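Local coordinates for cellulosome anchoring protein cohesin region (Clostridium thermocellum, PDB 4DH2), which binds a type I dockerin through its cohesin domain, a protein-protein interaction of the cellulosome, and may also bind carbohydrate, at residues 18-23 with 152-157; 34-39 with 108-113; 52-57 with 133-138; 129-134 with 157-162. All coordinates share one frame; numbering follows the deposited sequence. Where two conformers were deposited one is given.

Contact 1 of 4, residues 18-23 with 152-157; sequences DVLVEG and VLKEGK
Val-19 sits between two residues of the last strand, giving its N-H to Val-152 O (2.9 Å) and taking the N-H of Lys-154 on its own O (2.9 Å), the alternating pattern of parallel strands. Further along, Val-21 N reaches Lys-154 O in a weak bond of 3.3 Å, and the parallel pairing breaks off at Glu-155. A water within hydrogen-bonding reach of both Val-21 O and Glu-155 O bridges the strands here, though it has more acceptors around it than protons.

On the inner face, CD2 of Leu-153 lies alongside Val-19 and meets its CB at 3.6 Å. Val-21 rests its CB on Gly-156 CA, 3.6 Å away, the bare glycine letting the valine come down on the backbone. On the outer face, the extended Lys-154 chain runs beside Leu-20, CD to CG 3.9 Å, and in the conformer described brings NZ to a long, doubtful salt bridge with Asp-18 OD1 (3.7 Å). Asn-40 hydrogen-bonds the other carboxylate oxygen, OD2, which is consistent with orienting the acid. Strand 15-27 is thereby fixed between strand 31-39, antiparallel to it, and the parallel strand 149-161, which strand 129-142 borders on its far side.

Contact 2 of 4, residues 34-39 with 108-113; sequences IPLKFE and GVFAKL
Phe-110 lays its ring against that of Phe-38 in an offset stack, centroids 4.3 Å apart and planes at 18°. Its CG lies between the backbone N and the carbonyl carbon (chi1 79°), a crowded position that turns the ring back over strand 34-39. Phe-110 CB consequently stands over the centre of the Phe-38 ring as a CH-pi contact, 3.9 Å from its centroid, while Phe-110 CE2 presses on Leu-36 CB at 3.3 Å.

The Leu-36 and Leu-113 side chains cross at about a right angle, Leu-36 CD1 lying 4.1 Å from Leu-113 CG. On the other face, Val-109 CG2 meets both Lys-37 CG and Pro-35 CB. Lys-37 bends at chi3 (70°), and in the conformer of Glu-39 described its NZ forms a 2.7 Å salt bridge with Glu-39 OE2, using the anti lone pair of that oxygen.

Leu-36 O accepts a hydrogen bond from Phe-110 N (2.8 Å) and a weak one from Ala-111 N (3.5 Å). Gly-108, whose backbone angles call for glycine, pairs with Phe-38 through two bonds. Two residues facing one, Phe-110 and Ala-111 opposite Leu-36, make a classic beta bulge, here between antiparallel strands of the cohesin beta-sandwich.

Contact 3 of 4, residues 52-57 with 133-138; sequences SLYYDS and LITFGE
The Tyr-54 ring has the carbonyl carbon of Phe-136 at its edge, in the ring plane and near CD2. Gly-137 approaches the same ring obliquely, its N and CA both 3.7 Å from Tyr-54 CE2, and the bare glycine lets the tyrosine come close to the strand. Thr-135 OG1 is oblique to the ring as well and touches Tyr-54 CB at 3.2 Å; a chi1 of 60°, with the hydroxyl between the backbone N and the carbonyl carbon, is what turns it that way. On the opposite sheet face, the Phe-136 ring has Ser-52 O near its plane at one edge. Leu-53 shares this face, but its detailed fit against the phenylalanine is doubtful; its CD1 lies 4.3 Å from Ile-134 CG2.

Between the backbones, Tyr-54 N bonds to Thr-135 O, and Thr-135 N returns a bond to Tyr-54 O. Gly-137 N gives to Ser-52 O (2.9 Å), and Ser-52 N gives to Glu-138 O. Beyond the regular pairing, a water spans the gap by accepting from Asp-56 N (2.8 Å) and donating to Leu-133 O (2.7 Å).

Glu-138 folds back at chi2 (73°), which brings OE1 within 2.8 Å of Ser-52 OG. Glu-88 OE2, on the next strand, also lies within hydrogen-bonding reach of this hydroxyl; its single proton can serve only one carboxylate at a time, and which is not settled. His-66 of the dockerin chain packs on Ser-52. With two carboxylates converging on a single hydroxyl, this end of the pairing is a polar and probably electronegative patch at the cohesin-dockerin interface.

Contact 4 of 4, residues 129-134 with 157-162; sequences KKYSLI and KVEIEK
Lys-129 leans across to the glutamates of strand 157-161. Its CB leaves the strand on the same sheet face as Glu-159 and Glu-161. CG, set opposite the backbone N (chi1 -173°), passes Glu-161 OE2 at 4.0 Å; CD then comes to Glu-159 OE2 at 3.6 Å. The chain bends at chi3 (-82°), bringing CE to 3.2 Å from Glu-159 OE2, and NZ completes a salt bridge to that same oxygen at 3.4 Å. Glu-161 OE2 remains 4.5 Å from NZ, beyond a salt bridge, but it lies only 2.6 Å from Glu-159 OE2. Two carboxylate oxygens so close suggest that one acid probably holds a proton, and the positive charge of the lysine would be expected to offset part of the repulsion between the carboxylates.

These strands are the arms of a beta hairpin, 129-142 and 149-161, running antiparallel in the cohesin sandwich. Lys-130 and Ile-160 bond to each other twice through their backbones, as do Ser-132 and Val-158. On the outward face, Tyr-131 lies alongside Glu-159 with ring and carboxylate planes 64° apart; its CE1 meets Glu-159 CG at 3.8 Å, and Tyr-131 CD1 also meets Lys-157 CD on the facing strand.

On the other face, which Lys-130 and Ser-132 share, Val-158 CG2 meets Ile-134 CD1 obliquely at 4.0 Å, and Ile-160 CD1 reaches Ser-132 CB. Ile-117 of strand 108-117 packs on both Val-158 and Ile-160, while the edge of strand 157-161 away from the hairpin bonds to Val-24, Ala-26 and Ala-28.

Contacts 1, 4 and 3 follow one another across neighbouring strands: contact 1 hands over to the hairpin where Gly-156 O meets Ile-134 N at 2.9 Å, a probable hydrogen bond. Contact 2 adjoins contact 1 on its other side through Leu-20 N to Lys-37 O, also 2.9 Å, with centres about 9 Å apart. Across the core, contact 2 meets contact 3 where Leu-36 CD1 touches Leu-53 CD1 (3.3 Å), and Ile-34 CD1 reaches CD1 of Ile-134, a residue contacts 3 and 4 share. Of the four, contact 3 alone touches the dockerin; the centre of contact 4 lies about 14 Å from that of contact 3.

Contact 1 of 4, residues 18-23 with 152-157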
loop_
_atom_site.group_PDB
_atom_site.type_symbol
_atom_site.label_atom_id
_atom_site.label_comp_id
_atom_site.label_asym_id
_atom_site.label_seq_id
_atom_site.Cartn_x
_atom_site.Cartn_y
_atom_site.Cartn_z
ATOM N N ASP A 18 2.446 -4.246 -13.811
ATOM C CA ASP A 18 1.355 -3.325 -14.052
ATOM C C ASP A 18 0.349 -3.449 -12.914
ATOM O O ASP A 18 0.056 -4.565 -12.470
ATOM C CB ASP A 18 0.643 -3.664 -15.363
ATOM C CG ASP A 18 1.519 -3.411 -16.574
ATOM O OD1 ASP A 18 1.554 -2.282 -17.046
ATOM O OD2 ASP A 18 2.156 -4.348 -17.035
ATOM N N VAL A 19 -0.160 -2.300 -12.475
ATOM C CA VAL A 19 -1.189 -2.247 -11.453
ATOM C C VAL A 19 -2.433 -1.610 -12.089
ATOM O O VAL A 19 -2.347 -0.500 -12.618
ATOM C CB VAL A 19 -0.733 -1.411 -10.254
ATOM C CG1 VAL A 19 -1.789 -1.371 -9.200
ATOM C CG2 VAL A 19 0.562 -1.965 -9.692
ATOM N N LEU A 20 -3.575 -2.301 -12.016
ATOM C CA LEU A 20 -4.807 -1.835 -12.673
ATOM C C LEU A 20 -5.977 -1.743 -11.715
ATOM O O LEU A 20 -6.152 -2.608 -10.861
ATOM C CB LEU A 20 -5.188 -2.806 -13.788
ATOM C CG LEU A 20 -4.136 -3.136 -14.846
ATOM C CD1 LEU A 20 -3.313 -4.329 -14.428
ATOM C CD2 LEU A 20 -4.797 -3.410 -16.187
ATOM N N VAL A 21 -6.753 -0.672 -11.838
ATOM C CA VAL A 21 -8.052 -0.624 -11.184
ATOM C C VAL A 21 -9.045 -1.156 -12.207
ATOM O O VAL A 21 -9.172 -0.593 -13.287
ATOM C CB VAL A 21 -8.423 0.797 -10.797
ATOM C CG1 VAL A 21 -9.846 0.828 -10.191
ATOM C CG2 VAL A 21 -7.420 1.369 -9.827
ATOM N N GLU A 22 -9.729 -2.247 -11.890
ATOM C CA GLU A 22 -10.664 -2.837 -12.831
ATOM C C GLU A 22 -12.010 -2.101 -12.776
ATOM O O GLU A 22 -12.683 -2.107 -11.761
ATOM C CB GLU A 22 -10.851 -4.316 -12.545
ATOM C CG GLU A 22 -9.561 -5.131 -12.711
ATOM C CD GLU A 22 -8.942 -5.003 -14.107
ATOM O OE1 GLU A 22 -9.683 -4.763 -15.091
ATOM O OE2 GLU A 22 -7.703 -5.136 -14.221
ATOM N N GLY A 23 -12.402 -1.514 -13.896
ATOM C CA GLY A 23 -13.601 -0.699 -13.952
ATOM C C GLY A 23 -14.879 -1.429 -13.584
ATOM O O GLY A 23 -15.016 -2.627 -13.811
ATOM N N VAL A 152 3.705 0.078 -13.213
ATOM C CA VAL A 152 3.026 0.936 -14.160
ATOM C C VAL A 152 1.565 1.035 -13.723
ATOM O O VAL A 152 0.813 0.072 -13.845
ATOM C CB VAL A 152 3.071 0.347 -15.569
ATOM C CG1 VAL A 152 2.359 1.321 -16.557
ATOM C CG2 VAL A 152 4.509 0.017 -15.993
ATOM N N LEU A 153 1.183 2.189 -13.228
ATOM C CA LEU A 153 -0.150 2.366 -12.668
ATOM C C LEU A 153 -1.176 2.812 -13.718
ATOM O O LEU A 153 -0.956 3.733 -14.511
ATOM C CB LEU A 153 -0.077 3.416 -11.594
ATOM C CG LEU A 153 0.954 3.163 -10.483
ATOM C CD1 LEU A 153 0.972 4.298 -9.509
ATOM C CD2 LEU A 153 0.670 1.852 -9.759
ATOM N N LYS A 154 -2.303 2.142 -13.719
ATOM C CA LYS A 154 -3.390 2.500 -14.587
ATOM C C LYS A 154 -4.615 2.797 -13.736
ATOM O O LYS A 154 -5.082 1.939 -13.019
ATOM C CB LYS A 154 -3.626 1.354 -15.559
ATOM C CG LYS A 154 -2.401 1.023 -16.413
ATOM C CD LYS A 154 -2.497 -0.386 -16.988
ATOM C CE LYS A 154 -1.585 -0.589 -18.194
ATOM N NZ LYS A 154 -1.739 -1.981 -18.718
ATOM N N GLU A 155 -5.090 4.038 -13.811
ATOM C CA GLU A 155 -6.220 4.482 -13.015
ATOM C C GLU A 155 -7.465 3.789 -13.520
ATOM O O GLU A 155 -7.444 3.155 -14.577
ATOM C CB GLU A 155 -6.386 5.982 -13.129
ATOM C CG GLU A 155 -5.275 6.734 -12.424
ATOM C CD GLU A 155 -5.381 8.256 -12.508
ATOM O OE1 GLU A 155 -6.098 8.791 -13.380
ATOM O OE2 GLU A 155 -4.700 8.930 -11.700
ATOM N N GLY A 156 -8.543 3.916 -12.771
ATOM C CA GLY A 156 -9.783 3.250 -13.130
ATOM C C GLY A 156 -10.954 4.164 -12.877
ATOM O O GLY A 156 -10.804 5.238 -12.293
ATOM N N LYS A 157 -12.138 3.748 -13.316
ATOM C CA LYS A 157 -13.321 4.582 -13.154
ATOM C C LYS A 157 -14.479 3.700 -12.760
ATOM O O LYS A 157 -14.519 2.519 -13.133
ATOM C CB LYS A 157 -13.701 5.282 -14.466
ATOM C CG LYS A 157 -13.583 4.333 -15.662
ATOM C CD LYS A 157 -14.412 4.743 -16.855
ATOM C CE LYS A 157 -14.189 3.752 -17.998
ATOM N NZ LYS A 157 -14.763 4.218 -19.274
HETATM O O HOH W 1 -6.981 0.268 -14.720
#

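Contact 2 of 4, residues 34-39 with 108-113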
loop_
_atom_site.group_PDB
_atom_site.type_symbol
_atom_site.label_atom_id
_atom_site.label_comp_id
_atom_site.label_asym_id
_atom_site.label_seq_id
_atom_site.Cartn_x
_atom_site.Cartn_y
_atom_site.Cartn_z
ATOM N N ILE A 34 -14.792 -3.490 -6.159
ATOM C CA ILE A 34 -13.850 -3.039 -7.181
ATOM C C ILE A 34 -12.557 -3.860 -7.030
ATOM O O ILE A 34 -11.861 -3.741 -6.030
ATOM C CB ILE A 34 -13.522 -1.535 -7.034
ATOM C CG1 ILE A 34 -14.787 -0.677 -7.179
ATOM C CG2 ILE A 34 -12.485 -1.109 -8.084
ATOM C CD1 ILE A 34 -14.553 0.730 -6.858
ATOM N N PRO A 35 -12.258 -4.721 -8.009
ATOM C CA PRO A 35 -11.038 -5.519 -7.961
ATOM C C PRO A 35 -9.864 -4.678 -8.423
ATOM O O PRO A 35 -10.010 -3.872 -9.346
ATOM C CB PRO A 35 -11.301 -6.661 -8.948
ATOM C CG PRO A 35 -12.762 -6.542 -9.329
ATOM C CD PRO A 35 -13.101 -5.098 -9.157
ATOM N N LEU A 36 -8.732 -4.891 -7.763
ATOM C CA LEU A 36 -7.467 -4.248 -8.104
ATOM C C LEU A 36 -6.496 -5.384 -8.434
ATOM O O LEU A 36 -6.412 -6.360 -7.692
ATOM C CB LEU A 36 -6.961 -3.430 -6.906
ATOM C CG LEU A 36 -7.998 -2.508 -6.281
ATOM C CD1 LEU A 36 -7.433 -1.847 -5.039
ATOM C CD2 LEU A 36 -8.467 -1.446 -7.252
ATOM N N LYS A 37 -5.785 -5.260 -9.552
ATOM C CA LYS A 37 -5.026 -6.362 -10.111
ATOM C C LYS A 37 -3.583 -5.984 -10.332
ATOM O O LYS A 37 -3.275 -4.822 -10.527
ATOM C CB LYS A 37 -5.584 -6.773 -11.480
ATOM C CG LYS A 37 -6.832 -7.635 -11.429
ATOM C CD LYS A 37 -7.193 -8.126 -12.828
ATOM C CE LYS A 37 -6.183 -9.148 -13.336
ATOM N NZ LYS A 37 -6.025 -9.150 -14.826
ATOM N N PHE A 38 -2.726 -6.993 -10.268
ATOM C CA PHE A 38 -1.369 -6.923 -10.750
ATOM C C PHE A 38 -1.302 -7.794 -11.986
ATOM O O PHE A 38 -1.828 -8.922 -11.995
ATOM C CB PHE A 38 -0.370 -7.543 -9.763
ATOM C CG PHE A 38 -0.183 -6.792 -8.482
ATOM C CD1 PHE A 38 -0.575 -5.456 -8.349
ATOM C CD2 PHE A 38 0.453 -7.421 -7.411
ATOM C CE1 PHE A 38 -0.388 -4.794 -7.160
ATOM C CE2 PHE A 38 0.658 -6.746 -6.218
ATOM C CZ PHE A 38 0.233 -5.432 -6.100
ATOM N N GLU A 39 -0.651 -7.284 -13.026
ATOM C CA GLU A 39 -0.373 -8.062 -14.224
ATOM C C GLU A 39 1.111 -7.979 -14.541
ATOM O O GLU A 39 1.765 -6.988 -14.204
ATOM C CB GLU A 39 -1.194 -7.538 -15.410
ATOM C CG GLU A 39 -2.699 -7.793 -15.306
ATOM C CD GLU A 39 -3.488 -7.227 -16.486
ATOM O OE1 GLU A 39 -2.893 -6.558 -17.362
ATOM O OE2 GLU A 39 -4.715 -7.446 -16.528
ATOM N N GLY A 108 -2.983 -11.385 -10.985
ATOM C CA GLY A 108 -4.347 -11.519 -10.507
ATOM C C GLY A 108 -4.763 -10.418 -9.563
ATOM O O GLY A 108 -4.160 -9.333 -9.518
ATOM N N VAL A 109 -5.819 -10.685 -8.803
ATOM C CA VAL A 109 -6.371 -9.670 -7.925
ATOM C C VAL A 109 -5.557 -9.590 -6.639
ATOM O O VAL A 109 -5.356 -10.603 -5.960
ATOM C CB VAL A 109 -7.849 -9.986 -7.582
ATOM C CG1 VAL A 109 -8.360 -9.041 -6.514
ATOM C CG2 VAL A 109 -8.689 -9.918 -8.846
ATOM N N PHE A 110 -5.054 -8.391 -6.323
ATOM C CA PHE A 110 -4.295 -8.197 -5.086
ATOM C C PHE A 110 -5.151 -7.641 -3.955
ATOM O O PHE A 110 -4.798 -7.785 -2.776
ATOM C CB PHE A 110 -3.046 -7.313 -5.309
ATOM C CG PHE A 110 -3.326 -5.823 -5.387
ATOM C CD1 PHE A 110 -3.322 -5.034 -4.248
ATOM C CD2 PHE A 110 -3.518 -5.210 -6.613
ATOM C CE1 PHE A 110 -3.514 -3.661 -4.338
ATOM C CE2 PHE A 110 -3.702 -3.858 -6.710
ATOM C CZ PHE A 110 -3.714 -3.076 -5.566
ATOM N N ALA A 111 -6.271 -7.014 -4.293
ATOM C CA ALA A 111 -7.196 -6.540 -3.271
ATOM C C ALA A 111 -8.552 -6.283 -3.893
ATOM O O ALA A 111 -8.662 -6.048 -5.100
ATOM C CB ALA A 111 -6.672 -5.311 -2.611
ATOM N N LYS A 112 -9.595 -6.352 -3.074
ATOM C CA LYS A 112 -10.918 -5.975 -3.532
ATOM C C LYS A 112 -11.448 -4.913 -2.584
ATOM O O LYS A 112 -11.413 -5.091 -1.352
ATOM C CB LYS A 112 -11.858 -7.190 -3.503
ATOM C CG LYS A 112 -11.533 -8.252 -4.523
ATOM C CD LYS A 112 -12.533 -9.414 -4.436
ATOM C CE LYS A 112 -12.329 -10.412 -5.582
ATOM N NZ LYS A 112 -11.236 -11.413 -5.320
ATOM N N LEU A 113 -11.973 -3.827 -3.146
ATOM C CA LEU A 113 -12.611 -2.811 -2.344
ATOM C C LEU A 113 -14.098 -3.119 -2.359
ATOM O O LEU A 113 -14.616 -3.500 -3.394
ATOM C CB LEU A 113 -12.459 -1.467 -3.006
ATOM C CG LEU A 113 -11.027 -1.049 -3.337
ATOM C CD1 LEU A 113 -11.041 0.332 -3.943
ATOM C CD2 LEU A 113 -10.188 -1.110 -2.092
#

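Contact 3 of 4, residues 52-57 with 133-138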
loop_
_atom_site.group_PDB
_atom_site.type_symbol
_atom_site.label_atom_id
_atom_site.label_comp_id
_atom_site.label_asym_id
_atom_site.label_seq_id
_atom_site.Cartn_x
_atom_site.Cartn_y
_atom_site.Cartn_z
ATOM N N SER A 52 -0.910 3.472 -2.530
ATOM C CA SER A 52 -2.078 4.292 -2.129
ATOM C C SER A 52 -3.012 4.496 -3.310
ATOM O O SER A 52 -2.547 4.717 -4.468
ATOM C CB SER A 52 -1.633 5.710 -1.694
ATOM O OG SER A 52 -0.913 5.660 -0.484
ATOM N N LEU A 53 -4.304 4.499 -3.003
ATOM C CA LEU A 53 -5.352 4.883 -3.950
ATOM C C LEU A 53 -6.170 6.000 -3.356
ATOM O O LEU A 53 -6.318 6.089 -2.130
ATOM C CB LEU A 53 -6.306 3.703 -4.165
ATOM C CG LEU A 53 -5.803 2.428 -4.802
ATOM C CD1 LEU A 53 -6.980 1.466 -4.921
ATOM C CD2 LEU A 53 -5.202 2.698 -6.146
ATOM N N TYR A 54 -6.754 6.834 -4.216
ATOM C CA TYR A 54 -7.662 7.859 -3.751
ATOM C C TYR A 54 -9.000 7.661 -4.429
ATOM O O TYR A 54 -9.053 7.192 -5.567
ATOM C CB TYR A 54 -7.166 9.219 -4.144
ATOM C CG TYR A 54 -5.895 9.590 -3.460
ATOM C CD1 TYR A 54 -5.915 10.147 -2.198
ATOM C CD2 TYR A 54 -4.675 9.339 -4.066
ATOM C CE1 TYR A 54 -4.746 10.498 -1.560
ATOM C CE2 TYR A 54 -3.500 9.697 -3.441
ATOM C CZ TYR A 54 -3.552 10.267 -2.185
ATOM O OH TYR A 54 -2.383 10.622 -1.545
ATOM N N TYR A 55 -10.045 8.028 -3.706
ATOM C CA TYR A 55 -11.417 8.027 -4.215
ATOM C C TYR A 55 -12.105 9.335 -3.867
ATOM O O TYR A 55 -11.647 10.087 -3.000
ATOM C CB TYR A 55 -12.191 6.845 -3.621
ATOM C CG TYR A 55 -12.277 6.836 -2.099
ATOM C CD1 TYR A 55 -13.376 7.360 -1.457
ATOM C CD2 TYR A 55 -11.249 6.304 -1.304
ATOM C CE1 TYR A 55 -13.472 7.369 -0.088
ATOM C CE2 TYR A 55 -11.338 6.316 0.095
ATOM C CZ TYR A 55 -12.451 6.864 0.694
ATOM O OH TYR A 55 -12.597 6.892 2.072
ATOM N N ASP A 56 -13.201 9.626 -4.566
ATOM C CA ASP A 56 -13.963 10.832 -4.302
ATOM C C ASP A 56 -15.029 10.499 -3.277
ATOM O O ASP A 56 -15.978 9.755 -3.554
ATOM C CB ASP A 56 -14.594 11.348 -5.589
ATOM C CG ASP A 56 -15.422 12.596 -5.362
ATOM O OD1 ASP A 56 -15.444 13.082 -4.206
ATOM O OD2 ASP A 56 -16.070 13.070 -6.322
ATOM N N SER A 57 -14.853 11.019 -2.072
ATOM C CA SER A 57 -15.748 10.695 -0.978
ATOM C C SER A 57 -17.130 11.287 -1.214
ATOM O O SER A 57 -18.086 10.924 -0.519
ATOM C CB SER A 57 -15.177 11.179 0.362
ATOM O OG SER A 57 -15.162 12.594 0.415
ATOM N N LEU A 133 -13.525 8.692 -10.577
ATOM C CA LEU A 133 -12.161 8.238 -10.842
ATOM C C LEU A 133 -11.522 7.672 -9.587
ATOM O O LEU A 133 -11.712 8.202 -8.500
ATOM C CB LEU A 133 -11.376 9.480 -11.309
ATOM C CG LEU A 133 -10.105 9.372 -12.134
ATOM C CD1 LEU A 133 -10.366 8.700 -13.455
ATOM C CD2 LEU A 133 -9.564 10.794 -12.344
ATOM N N ILE A 134 -10.741 6.609 -9.752
ATOM C CA ILE A 134 -9.968 6.065 -8.658
ATOM C C ILE A 134 -8.514 6.255 -9.075
ATOM O O ILE A 134 -8.087 5.729 -10.106
ATOM C CB ILE A 134 -10.315 4.608 -8.431
ATOM C CG1 ILE A 134 -11.726 4.517 -7.825
ATOM C CG2 ILE A 134 -9.311 3.961 -7.455
ATOM C CD1 ILE A 134 -12.293 3.176 -7.893
ATOM N N THR A 135 -7.775 7.032 -8.288
ATOM C CA THR A 135 -6.442 7.434 -8.684
ATOM C C THR A 135 -5.406 6.824 -7.762
ATOM O O THR A 135 -5.743 6.167 -6.782
ATOM C CB THR A 135 -6.272 8.930 -8.633
ATOM O OG1 THR A 135 -6.498 9.393 -7.305
ATOM C CG2 THR A 135 -7.295 9.606 -9.542
ATOM N N PHE A 136 -4.142 7.068 -8.068
ATOM C CA PHE A 136 -3.064 6.514 -7.254
ATOM C C PHE A 136 -2.239 7.570 -6.623
ATOM O O PHE A 136 -2.093 8.657 -7.168
ATOM C CB PHE A 136 -2.116 5.736 -8.119
ATOM C CG PHE A 136 -2.674 4.492 -8.618
ATOM C CD1 PHE A 136 -2.715 3.377 -7.824
ATOM C CD2 PHE A 136 -3.173 4.414 -9.900
ATOM C CE1 PHE A 136 -3.248 2.216 -8.281
ATOM C CE2 PHE A 136 -3.712 3.245 -10.348
ATOM C CZ PHE A 136 -3.741 2.155 -9.562
ATOM N N GLY A 137 -1.645 7.221 -5.491
ATOM C CA GLY A 137 -0.560 7.999 -4.943
ATOM C C GLY A 137 0.775 7.285 -5.103
ATOM O O GLY A 137 1.097 6.644 -6.123
ATOM N N GLU A 138 1.542 7.384 -4.050
ATOM C CA GLU A 138 2.812 6.666 -3.959
ATOM C C GLU A 138 2.645 5.139 -4.128
ATOM O O GLU A 138 1.643 4.525 -3.781
ATOM C CB GLU A 138 3.517 6.988 -2.635
ATOM C CG GLU A 138 2.736 6.591 -1.389
ATOM C CD GLU A 138 2.713 5.092 -1.172
ATOM O OE1 GLU A 138 1.663 4.586 -0.717
ATOM O OE2 GLU A 138 3.744 4.427 -1.453
HETATM O O HOH W 2 -13.829 8.000 -6.801
#

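Contact 4 of 4, residues 129-134 with 157-162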
loop_
_atom_site.group_PDB
_atom_site.type_symbol
_atom_site.label_atom_id
_atom_site.label_comp_id
_atom_site.label_asym_id
_atom_site.label_seq_id
_atom_site.Cartn_x
_atom_site.Cartn_y
_atom_site.Cartn_z
ATOM N N LYS A 129 -25.824 9.834 -16.306
ATOM C CA LYS A 129 -24.627 8.991 -16.225
ATOM C C LYS A 129 -23.462 9.824 -15.692
ATOM O O LYS A 129 -23.202 10.920 -16.202
ATOM C CB LYS A 129 -24.275 8.435 -17.611
ATOM C CG LYS A 129 -23.153 7.412 -17.622
ATOM C CD LYS A 129 -22.724 7.055 -19.034
ATOM C CE LYS A 129 -23.644 6.019 -19.659
ATOM N NZ LYS A 129 -23.087 5.468 -20.931
ATOM N N LYS A 130 -22.782 9.324 -14.664
ATOM C CA LYS A 130 -21.575 9.975 -14.152
ATOM C C LYS A 130 -20.425 8.970 -14.072
ATOM O O LYS A 130 -20.624 7.750 -14.192
ATOM C CB LYS A 130 -21.796 10.654 -12.785
ATOM C CG LYS A 130 -22.592 11.967 -12.825
ATOM C CD LYS A 130 -22.742 12.538 -11.444
ATOM C CE LYS A 130 -23.526 13.860 -11.443
ATOM N NZ LYS A 130 -22.841 14.980 -12.155
ATOM N N TYR A 131 -19.215 9.506 -13.933
ATOM C CA TYR A 131 -18.005 8.699 -13.769
ATOM C C TYR A 131 -17.266 9.143 -12.528
ATOM O O TYR A 131 -17.171 10.332 -12.244
ATOM C CB TYR A 131 -17.082 8.874 -14.978
ATOM C CG TYR A 131 -17.730 8.464 -16.269
ATOM C CD1 TYR A 131 -17.736 7.133 -16.659
ATOM C CD2 TYR A 131 -18.364 9.385 -17.082
ATOM C CE1 TYR A 131 -18.329 6.728 -17.839
ATOM C CE2 TYR A 131 -18.964 8.990 -18.280
ATOM C CZ TYR A 131 -18.942 7.652 -18.646
ATOM O OH TYR A 131 -19.523 7.220 -19.822
ATOM N N SER A 132 -16.732 8.201 -11.767
ATOM C CA SER A 132 -15.938 8.587 -10.616
ATOM C C SER A 132 -14.574 7.905 -10.716
ATOM O O SER A 132 -14.487 6.704 -10.919
ATOM C CB SER A 132 -16.611 8.208 -9.311
ATOM O OG SER A 132 -16.002 8.891 -8.237
ATOM N N LEU A 133 -13.525 8.692 -10.577
ATOM C CA LEU A 133 -12.161 8.238 -10.842
ATOM C C LEU A 133 -11.522 7.672 -9.587
ATOM O O LEU A 133 -11.712 8.202 -8.500
ATOM C CB LEU A 133 -11.376 9.480 -11.309
ATOM C CG LEU A 133 -10.105 9.372 -12.134
ATOM C CD1 LEU A 133 -10.366 8.700 -13.455
ATOM C CD2 LEU A 133 -9.564 10.794 -12.344
ATOM N N ILE A 134 -10.741 6.609 -9.752
ATOM C CA ILE A 134 -9.968 6.065 -8.658
ATOM C C ILE A 134 -8.514 6.255 -9.075
ATOM O O ILE A 134 -8.087 5.729 -10.106
ATOM C CB ILE A 134 -10.315 4.608 -8.431
ATOM C CG1 ILE A 134 -11.726 4.517 -7.825
ATOM C CG2 ILE A 134 -9.311 3.961 -7.455
ATOM C CD1 ILE A 134 -12.293 3.176 -7.893
ATOM N N LYS A 157 -12.138 3.748 -13.316
ATOM C CA LYS A 157 -13.321 4.582 -13.154
ATOM C C LYS A 157 -14.479 3.700 -12.760
ATOM O O LYS A 157 -14.519 2.519 -13.133
ATOM C CB LYS A 157 -13.701 5.282 -14.466
ATOM C CG LYS A 157 -13.583 4.333 -15.662
ATOM C CD LYS A 157 -14.412 4.743 -16.855
ATOM C CE LYS A 157 -14.189 3.752 -17.998
ATOM N NZ LYS A 157 -14.763 4.218 -19.274
ATOM N N VAL A 158 -15.383 4.283 -11.994
ATOM C CA VAL A 158 -16.674 3.699 -11.730
ATOM C C VAL A 158 -17.655 4.501 -12.568
ATOM O O VAL A 158 -17.739 5.725 -12.438
ATOM C CB VAL A 158 -17.085 3.820 -10.261
ATOM C CG1 VAL A 158 -18.464 3.166 -10.044
ATOM C CG2 VAL A 158 -16.023 3.183 -9.357
ATOM N N GLU A 159 -18.361 3.799 -13.442
ATOM C CA GLU A 159 -19.415 4.400 -14.232
ATOM C C GLU A 159 -20.687 4.244 -13.438
ATOM O O GLU A 159 -20.998 3.145 -12.983
ATOM C CB GLU A 159 -19.554 3.680 -15.569
ATOM C CG GLU A 159 -20.773 4.166 -16.360
ATOM C CD GLU A 159 -20.800 3.659 -17.781
ATOM O OE1 GLU A 159 -19.723 3.294 -18.298
ATOM O OE2 GLU A 159 -21.899 3.629 -18.379
ATOM N N ILE A 160 -21.393 5.342 -13.231
ATOM C CA ILE A 160 -22.538 5.364 -12.347
ATOM C C ILE A 160 -23.789 5.828 -13.083
ATOM O O ILE A 160 -23.821 6.927 -13.654
ATOM C CB ILE A 160 -22.297 6.328 -11.205
ATOM C CG1 ILE A 160 -20.975 6.022 -10.511
ATOM C CG2 ILE A 160 -23.429 6.263 -10.197
ATOM C CD1 ILE A 160 -20.536 7.160 -9.583
ATOM N N GLU A 161 -24.813 4.986 -13.085
ATOM C CA GLU A 161 -26.097 5.354 -13.727
ATOM C C GLU A 161 -27.095 5.832 -12.689
ATOM O O GLU A 161 -27.168 5.298 -11.589
ATOM C CB GLU A 161 -26.682 4.174 -14.514
ATOM C CG GLU A 161 -26.124 4.007 -15.918
ATOM C CD GLU A 161 -24.716 3.432 -15.942
ATOM O OE1 GLU A 161 -24.302 2.793 -14.947
ATOM O OE2 GLU A 161 -24.021 3.614 -16.965
ATOM N N LYS A 162 -27.883 6.832 -13.052
ATOM C CA LYS A 162 -28.866 7.372 -12.152
ATOM C C LYS A 162 -29.945 6.309 -12.006
ATOM O O LYS A 162 -30.253 5.592 -12.959
ATOM C CB LYS A 162 -29.476 8.662 -12.714
ATOM C CG LYS A 162 -30.356 9.394 -11.707
ATOM C CD LYS A 162 -30.913 10.712 -12.243
ATOM C CE LYS A 162 -31.811 11.391 -11.200
ATOM N NZ LYS A 162 -32.218 12.780 -11.578
#